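Long-range contact in pyoverdine biosynthesis protein PvcB (Pseudomonas aeruginosa, PDB 4YLM), which catalyses the iron- and 2-oxoglutarate-dependent oxidation of tyrosine isonitrile in the biosynthesis of paerucumarin: residues L57-G62 with Y242-R247. Sequence-based numbering, arbitrary orientation.
Sequences LLLLRG and YAHRWR
Strands 57-60 and 242-244 run in roughly the same direction, Leu57 facing Tyr242 and Leu59 facing His244, with their short axes 11.1 Å apart and inclined at 31°. They belong to two separate sheets of the double-stranded β-helix (jelly-roll, cupin) fold of the TauD/TfdA family, so side chains rather than backbone bonds join them. CD2 of Leu57 meets CD2 of the Tyr242 ring at 3.6 Å, the two side chains crossing at about a right angle. Farther along, both methyls of Leu59 reach CE1 of His244. The imidazole of His244 is fixed at both nitrogens: its ND1 shares a 2.7 Å hydrogen bond with OH of Tyr242, which lies in the ring plane, and NE2 bonds to Asp250. Past the strand ends Arg61, its chain bent at the CG-CD bond, inserts its guanidinium between Leu59 CD2, over the centre of one face, and Arg247 CG, nearer the rim of the other. Its planar group also stacks on that of Arg247, centres 4.2 Å apart and planes at 24°. Asp250 OD2 accepts from the backbone N of Arg247, and its salt bridge to Arg61 NH2 probably offsets part of the charge at this stack. NH2 of Arg61 also donates, close to the guanidinium plane, to the carbonyl O of Arg245, 3.0 Å away, with a bent N-H...O angle of 137°.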
# COMPACT_ATOMS: atom_id res chain seq x y z
N LEU A 57 -5.73 5.31 14.84
CA LEU A 57 -5.00 6.44 15.40
C LEU A 57 -3.50 6.19 15.28
O LEU A 57 -2.98 5.24 15.85
CB LEU A 57 -5.38 6.65 16.89
CG LEU A 57 -4.80 7.89 17.58
CD1 LEU A 57 -5.24 9.18 16.87
CD2 LEU A 57 -5.18 7.95 19.07
N LEU A 58 -2.81 7.04 14.52
CA LEU A 58 -1.36 6.91 14.40
C LEU A 58 -0.67 8.04 15.16
O LEU A 58 -1.08 9.20 15.07
CB LEU A 58 -0.91 6.96 12.94
CG LEU A 58 -1.66 6.10 11.93
CD1 LEU A 58 -1.00 6.23 10.54
CD2 LEU A 58 -1.67 4.63 12.37
N LEU A 59 0.38 7.69 15.89
CA LEU A 59 1.21 8.69 16.53
C LEU A 59 2.60 8.56 15.93
O LEU A 59 3.26 7.55 16.12
CB LEU A 59 1.26 8.46 18.05
CG LEU A 59 2.35 9.20 18.84
CD1 LEU A 59 2.24 10.71 18.60
CD2 LEU A 59 2.30 8.86 20.35
N LEU A 60 3.01 9.55 15.14
CA LEU A 60 4.38 9.59 14.64
C LEU A 60 5.16 10.50 15.58
O LEU A 60 4.88 11.71 15.67
CB LEU A 60 4.45 10.14 13.22
CG LEU A 60 3.90 9.22 12.12
CD1 LEU A 60 2.39 9.17 12.15
CD2 LEU A 60 4.39 9.71 10.75
N ARG A 61 6.14 9.93 16.28
CA ARG A 61 6.82 10.66 17.35
C ARG A 61 8.32 10.59 17.18
O ARG A 61 8.89 9.52 16.96
CB ARG A 61 6.41 10.09 18.72
CG ARG A 61 7.18 10.67 19.91
CD ARG A 61 6.44 10.41 21.24
NE ARG A 61 5.31 11.31 21.42
CZ ARG A 61 4.54 11.34 22.51
NH1 ARG A 61 4.76 10.49 23.51
NH2 ARG A 61 3.53 12.20 22.59
N GLY A 62 8.97 11.75 17.27
CA GLY A 62 10.41 11.82 17.20
C GLY A 62 10.91 12.09 15.78
O GLY A 62 12.11 12.02 15.52
N TYR A 242 -8.21 6.47 24.69
CA TYR A 242 -6.82 6.89 24.78
C TYR A 242 -6.73 8.41 24.97
O TYR A 242 -7.36 9.17 24.23
CB TYR A 242 -6.06 6.47 23.51
CG TYR A 242 -4.68 7.09 23.38
CD1 TYR A 242 -3.61 6.57 24.09
CD2 TYR A 242 -4.45 8.17 22.54
CE1 TYR A 242 -2.34 7.13 23.99
CE2 TYR A 242 -3.18 8.74 22.42
CZ TYR A 242 -2.13 8.21 23.15
OH TYR A 242 -0.87 8.76 23.05
N ALA A 243 -5.95 8.85 25.94
CA ALA A 243 -5.75 10.27 26.18
C ALA A 243 -4.32 10.63 25.79
O ALA A 243 -3.36 10.06 26.32
CB ALA A 243 -6.02 10.61 27.66
N HIS A 244 -4.18 11.55 24.84
CA HIS A 244 -2.86 11.90 24.30
C HIS A 244 -2.20 13.10 24.96
O HIS A 244 -2.75 14.20 24.97
CB HIS A 244 -2.92 12.17 22.79
CG HIS A 244 -1.57 12.32 22.17
ND1 HIS A 244 -0.63 11.32 22.19
CD2 HIS A 244 -0.99 13.37 21.54
CE1 HIS A 244 0.48 11.74 21.60
NE2 HIS A 244 0.28 12.98 21.19
N ARG A 245 -0.99 12.88 25.47
CA ARG A 245 -0.14 13.95 25.98
C ARG A 245 0.78 14.43 24.85
O ARG A 245 1.70 13.72 24.46
CB ARG A 245 0.71 13.40 27.13
CG ARG A 245 1.71 14.37 27.74
CD ARG A 245 1.05 15.28 28.77
NE ARG A 245 0.44 14.51 29.86
CZ ARG A 245 -0.50 14.98 30.68
NH1 ARG A 245 -0.96 16.22 30.52
NH2 ARG A 245 -1.00 14.21 31.63
N TRP A 246 0.53 15.63 24.34
CA TRP A 246 1.29 16.13 23.19
C TRP A 246 2.77 16.38 23.46
O TRP A 246 3.14 16.88 24.53
CB TRP A 246 0.66 17.43 22.68
CG TRP A 246 -0.71 17.23 22.13
CD1 TRP A 246 -1.90 17.50 22.75
CD2 TRP A 246 -1.04 16.71 20.84
NE1 TRP A 246 -2.95 17.18 21.92
CE2 TRP A 246 -2.44 16.69 20.74
CE3 TRP A 246 -0.28 16.25 19.75
CZ2 TRP A 246 -3.11 16.24 19.60
CZ3 TRP A 246 -0.94 15.80 18.62
CH2 TRP A 246 -2.34 15.80 18.56
N ARG A 247 3.61 16.04 22.49
CA ARG A 247 5.02 16.45 22.51
C ARG A 247 5.34 17.17 21.22
O ARG A 247 4.76 16.88 20.17
CB ARG A 247 5.95 15.25 22.67
CG ARG A 247 5.58 14.32 23.82
CD ARG A 247 6.72 14.21 24.81
NE ARG A 247 7.00 12.82 25.19
CZ ARG A 247 6.42 12.18 26.21
NH1 ARG A 247 5.53 12.81 26.98
NH2 ARG A 247 6.75 10.92 26.47